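Local coordinates for protein Exo-arabinanase (Penicillium chrysogenum, PDB 3A72) that probably releases arabinobiose from the chain ends of alpha-1,5-linked arabinan, acting as an exo-type glycosyl hydrolase, at residues A[237-242]-A[301-306]; A[225-228]-A[232-235]. All coordinates share one frame; numbering follows the deposited sequence.

Six four-stranded antiparallel sheets make this chain a six-bladed beta-propeller, and the two contacts illustrate bonding within one blade and between blades. Following the chain from its N terminus, contact 2 comes first: it closes the short loop that leads from strand 218-225 to strand 237-242, with three residues between its segments. Contact 1 opens just afterwards on strand 237-242 and closes some sixty residues later at 301-306, joining two neighbouring blades. The contacts therefore follow one another in series, neither nested nor crossed. Their centres lie about 18 Å apart, yet the two meet where Y238 OH of contact 1 packs against F228 CE1 of contact 2, at 3.8 Å.

Contact 1: residues A[237-242]-A[301-306]; sequences LYYRLS and GEWTEI
The phenol oxygen of Y239 is gripped by three partners. W303 NE1 donates to Y239 OH at 2.9 Å; the acceptor lies in the indole plane, and the bond is slightly bent (164°). The hydroxyl is also hydrogen-bonded to the backbone oxygen of G299, on the approach to the second segment. A water supplies the third partner: it donates to Y239 OH over a longer 3.3 Å and to G301 O at 3.0 Å, so the phenol is tied to the backbone of the turn as well as to the indole. These partners satisfy a polar atom that would otherwise be costly to bury.

The contact crosses the seam between adjacent blades of the propeller. Y239 belongs to strand 237-242, the third of its sheet, whereas W303 lies where the chain runs into 304-306, an edge strand of the next. No backbone pairing joins the segments; the contact is carried by two aromatic side chains, which come in from opposing sides and run past one another.

The rings meet rim to rim, with the phenol ring and the five-membered ring of the indole 5.6 Å apart between centroids and their planes inclined at 63°. Neither ring lies over the other. Alongside the polar bond, Y239 CE2 touches W303 CZ2 at 3.8 Å, giving the pair an apolar flank. Y239 reaches this place with CG set between its backbone N and carbonyl carbon (chi1 50°). L241 CD1 lies at the edge of the phenol ring, and F219 meets that ring from within the same blade. The indole packs on I282 and V284 of strand 281-285 and on L256 of the loop connecting the two blades.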
loop_
_atom_site.group_PDB
_atom_site.type_symbol
_atom_site.label_atom_id
_atom_site.label_comp_id
_atom_site.label_asym_id
_atom_site.label_seq_id
_atom_site.Cartn_x
_atom_site.Cartn_y
_atom_site.Cartn_z
ATOM N N LEU A 237 0.558 9.963 11.552
ATOM C CA LEU A 237 0.578 10.135 10.107
ATOM C C LEU A 237 1.101 11.525 9.746
ATOM O O LEU A 237 0.705 12.553 10.319
ATOM C CB LEU A 237 -0.814 9.945 9.495
ATOM C CG LEU A 237 -1.426 8.574 9.763
ATOM C CD1 LEU A 237 -2.676 8.438 8.887
ATOM C CD2 LEU A 237 -0.456 7.432 9.569
ATOM N N TYR A 238 1.990 11.539 8.749
ATOM C CA TYR A 238 2.577 12.743 8.155
ATOM C C TYR A 238 2.428 12.660 6.662
ATOM O O TYR A 238 2.324 11.576 6.081
ATOM C CB TYR A 238 4.096 12.856 8.491
ATOM C CG TYR A 238 4.405 13.523 9.799
ATOM C CD1 TYR A 238 4.018 12.995 11.017
ATOM C CD2 TYR A 238 5.106 14.719 9.812
ATOM C CE1 TYR A 238 4.325 13.654 12.189
ATOM C CE2 TYR A 238 5.433 15.400 11.002
ATOM C CZ TYR A 238 5.028 14.858 12.188
ATOM O OH TYR A 238 5.319 15.457 13.384
ATOM N N TYR A 239 2.450 13.826 5.994
ATOM C CA TYR A 239 2.505 13.849 4.552
ATOM C C TYR A 239 3.447 14.937 4.083
ATOM O O TYR A 239 3.792 15.892 4.772
ATOM C CB TYR A 239 1.151 14.019 3.958
ATOM C CG TYR A 239 0.206 15.111 4.414
ATOM C CD1 TYR A 239 0.170 16.355 3.787
ATOM C CD2 TYR A 239 -0.672 14.873 5.441
ATOM C CE1 TYR A 239 -0.720 17.344 4.200
ATOM C CE2 TYR A 239 -1.585 15.841 5.815
ATOM C CZ TYR A 239 -1.616 17.059 5.211
ATOM O OH TYR A 239 -2.592 17.962 5.607
ATOM N N ARG A 240 3.884 14.730 2.843
ATOM C CA ARG A 240 4.686 15.686 2.072
ATOM C C ARG A 240 3.973 15.906 0.754
ATOM O O ARG A 240 3.351 15.019 0.194
ATOM C CB ARG A 240 6.089 15.156 1.867
ATOM C CG ARG A 240 6.914 15.201 3.132
ATOM C CD ARG A 240 8.218 14.487 3.028
ATOM N NE ARG A 240 8.932 14.435 4.306
ATOM C CZ ARG A 240 10.225 14.616 4.477
ATOM N NH1 ARG A 240 11.055 14.889 3.487
ATOM N NH2 ARG A 240 10.719 14.455 5.698
ATOM N N LEU A 241 4.094 17.152 0.257
ATOM C CA LEU A 241 3.487 17.556 -0.993
ATOM C C LEU A 241 4.551 18.002 -1.968
ATOM O O LEU A 241 5.389 18.870 -1.618
ATOM C CB LEU A 241 2.501 18.700 -0.706
ATOM C CG LEU A 241 1.229 18.200 0.024
ATOM C CD1 LEU A 241 0.636 19.212 0.942
ATOM C CD2 LEU A 241 0.238 17.663 -1.031
ATOM N N SER A 242 4.515 17.464 -3.177
ATOM C CA SER A 242 5.486 17.808 -4.225
ATOM C C SER A 242 4.844 17.665 -5.563
ATOM O O SER A 242 4.096 16.693 -5.764
ATOM C CB SER A 242 6.684 16.887 -4.179
ATOM O OG SER A 242 7.596 17.230 -5.182
ATOM N N GLY A 301 -5.396 22.965 5.956
ATOM C CA GLY A 301 -6.220 22.983 7.151
ATOM C C GLY A 301 -6.180 21.692 7.932
ATOM O O GLY A 301 -5.145 21.059 8.072
ATOM N N GLU A 302 -7.332 21.341 8.481
ATOM C CA GLU A 302 -7.534 20.155 9.282
ATOM C C GLU A 302 -8.413 19.172 8.522
ATOM O O GLU A 302 -9.182 19.520 7.616
ATOM C CB GLU A 302 -8.161 20.488 10.617
ATOM C CG GLU A 302 -7.229 21.358 11.459
ATOM C CD GLU A 302 -7.750 21.811 12.753
ATOM O OE1 GLU A 302 -8.979 21.629 12.971
ATOM O OE2 GLU A 302 -6.969 22.475 13.551
ATOM N N TRP A 303 -8.324 17.915 8.917
ATOM C CA TRP A 303 -9.032 16.814 8.328
ATOM C C TRP A 303 -10.284 16.505 9.113
ATOM O O TRP A 303 -10.325 16.646 10.339
ATOM C CB TRP A 303 -8.100 15.558 8.321
ATOM C CG TRP A 303 -6.947 15.771 7.391
ATOM C CD1 TRP A 303 -5.930 16.694 7.549
ATOM C CD2 TRP A 303 -6.690 15.075 6.162
ATOM N NE1 TRP A 303 -5.062 16.615 6.453
ATOM C CE2 TRP A 303 -5.521 15.622 5.610
ATOM C CE3 TRP A 303 -7.357 14.025 5.490
ATOM C CZ2 TRP A 303 -4.996 15.182 4.401
ATOM C CZ3 TRP A 303 -6.833 13.586 4.289
ATOM C CH2 TRP A 303 -5.671 14.160 3.769
ATOM N N THR A 304 -11.331 16.082 8.400
ATOM C CA THR A 304 -12.598 15.730 9.013
ATOM C C THR A 304 -12.677 14.229 9.192
ATOM O O THR A 304 -12.543 13.461 8.225
ATOM C CB THR A 304 -13.771 16.187 8.173
ATOM O OG1 THR A 304 -13.695 17.623 8.011
ATOM C CG2 THR A 304 -15.121 15.875 8.853
ATOM N N GLU A 305 -12.908 13.787 10.428
ATOM C CA GLU A 305 -13.109 12.368 10.740
ATOM C C GLU A 305 -14.554 12.002 10.423
ATOM O O GLU A 305 -15.488 12.673 10.890
ATOM C CB GLU A 305 -12.810 12.136 12.201
ATOM C CG GLU A 305 -12.767 10.674 12.589
ATOM C CD GLU A 305 -12.168 10.375 13.960
ATOM O OE1 GLU A 305 -12.127 11.335 14.771
ATOM O OE2 GLU A 305 -11.789 9.238 14.223
ATOM N N ILE A 306 -14.736 10.918 9.660
ATOM C CA ILE A 306 -16.066 10.447 9.294
ATOM C C ILE A 306 -16.207 8.997 9.648
ATOM O O ILE A 306 -15.206 8.232 9.702
ATOM C CB ILE A 306 -16.359 10.653 7.776
ATOM C CG1 ILE A 306 -15.525 9.789 6.857
ATOM C CG2 ILE A 306 -16.285 12.123 7.404
ATOM C CD1 ILE A 306 -15.957 9.786 5.413
HETATM O O HOH W 1 -3.565 18.592 8.649
#

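Contact 2: residues A[225-228]-A[232-235]; sequences GSFF and TYSF
G225 lies close against the second segment: its CA is 3.5 Å from F235 CD1 and makes a CH...O contact with S234 O, while Y233 OH, hydrogen-bonded to T202 O, approaches its carbonyl carbon. The side chain of F235 is about 5 Å from a bound arabinofuranose. S226 follows with a single antiparallel bridge, a hydrogen-bonded pair with S234. S226 N donates to S234 O and S234 N to S226 O, each at 3.0 Å. The Y233 ring lies against this backbone, one face turned to S226 N, which sits toward its rim. At F227 the aromatic contact is T-shaped. Y233 CD1 comes edge-on over the centre of the F227 ring, with the planes at 81°; with Y233 CG roughly anti to its backbone N (chi1 -151°), the ring is carried back along the first segment. F228 N is bonded to S226 OG in an ST turn, and the F228 ring edge meets S234 OG, with CE2 3.6 Å away. That hydroxyl donates to a water which in turn donates to S226 O and T232 O. The whole hairpin-like loop joins strand 218-225 to strand 237-242, and S226 OG is hydrogen-bonded to D203, just before strand 204-212.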
loop_
_atom_site.group_PDB
_atom_site.type_symbol
_atom_site.label_atom_id
_atom_site.label_comp_id
_atom_site.label_asym_id
_atom_site.label_seq_id
_atom_site.Cartn_x
_atom_site.Cartn_y
_atom_site.Cartn_z
ATOM N N GLY A 225 7.419 7.115 12.710
ATOM C CA GLY A 225 7.804 6.566 14.008
ATOM C C GLY A 225 8.856 7.449 14.647
ATOM O O GLY A 225 9.911 7.746 14.056
ATOM N N SER A 226 8.623 7.878 15.894
ATOM C CA SER A 226 9.571 8.669 16.637
ATOM C C SER A 226 9.162 8.678 18.096
ATOM O O SER A 226 7.984 8.532 18.453
ATOM C CB SER A 226 9.596 10.101 16.112
ATOM O OG SER A 226 10.599 10.926 16.724
ATOM N N PHE A 227 10.165 8.956 18.961
ATOM C CA PHE A 227 9.904 9.381 20.328
ATOM C C PHE A 227 9.504 10.845 20.398
ATOM O O PHE A 227 8.945 11.303 21.441
ATOM C CB PHE A 227 11.142 9.191 21.248
ATOM C CG PHE A 227 11.452 7.707 21.508
ATOM C CD1 PHE A 227 10.650 6.969 22.415
ATOM C CD2 PHE A 227 12.511 7.044 20.886
ATOM C CE1 PHE A 227 10.896 5.627 22.671
ATOM C CE2 PHE A 227 12.761 5.730 21.175
ATOM C CZ PHE A 227 11.983 5.022 22.065
ATOM N N PHE A 228 9.799 11.646 19.389
ATOM C CA PHE A 228 9.599 13.099 19.410
ATOM C C PHE A 228 10.153 13.697 20.683
ATOM O O PHE A 228 9.596 14.566 21.311
ATOM C CB PHE A 228 8.070 13.418 19.259
ATOM C CG PHE A 228 7.564 12.964 17.914
ATOM C CD1 PHE A 228 7.902 13.647 16.760
ATOM C CD2 PHE A 228 6.764 11.826 17.826
ATOM C CE1 PHE A 228 7.461 13.213 15.510
ATOM C CE2 PHE A 228 6.367 11.413 16.597
ATOM C CZ PHE A 228 6.685 12.064 15.422
ATOM N N THR A 232 8.024 7.804 25.095
ATOM C CA THR A 232 7.027 7.120 24.425
ATOM C C THR A 232 7.109 7.288 22.905
ATOM O O THR A 232 7.134 8.397 22.355
ATOM C CB THR A 232 5.663 7.646 24.899
ATOM O OG1 THR A 232 5.637 7.571 26.304
ATOM C CG2 THR A 232 4.564 6.742 24.369
ATOM N N TYR A 233 7.134 6.124 22.257
ATOM C CA TYR A 233 7.178 6.040 20.772
ATOM C C TYR A 233 5.783 6.135 20.229
ATOM O O TYR A 233 4.853 5.582 20.802
ATOM C CB TYR A 233 7.838 4.747 20.378
ATOM C CG TYR A 233 8.568 4.796 19.025
ATOM C CD1 TYR A 233 9.845 5.365 18.986
ATOM C CD2 TYR A 233 8.052 4.274 17.877
ATOM C CE1 TYR A 233 10.545 5.429 17.802
ATOM C CE2 TYR A 233 8.758 4.344 16.709
ATOM C CZ TYR A 233 10.002 4.907 16.664
ATOM O OH TYR A 233 10.673 4.926 15.453
ATOM N N SER A 234 5.638 6.784 19.042
ATOM C CA SER A 234 4.363 6.795 18.363
ATOM C C SER A 234 4.611 6.852 16.851
ATOM O O SER A 234 5.715 7.148 16.392
ATOM C CB SER A 234 3.537 8.014 18.797
ATOM O OG SER A 234 4.148 9.246 18.500
ATOM N N PHE A 235 3.533 6.587 16.097
ATOM C CA PHE A 235 3.560 6.525 14.629
ATOM C C PHE A 235 2.513 7.445 14.029
ATOM O O PHE A 235 1.688 7.005 13.199
ATOM C CB PHE A 235 3.338 5.081 14.158
ATOM C CG PHE A 235 4.426 4.106 14.510
ATOM C CD1 PHE A 235 5.477 3.929 13.655
ATOM C CD2 PHE A 235 4.348 3.315 15.630
ATOM C CE1 PHE A 235 6.490 2.968 13.902
ATOM C CE2 PHE A 235 5.338 2.395 15.907
ATOM C CZ PHE A 235 6.365 2.193 15.009
HETATM O O HOH W 2 5.782 9.821 20.524
#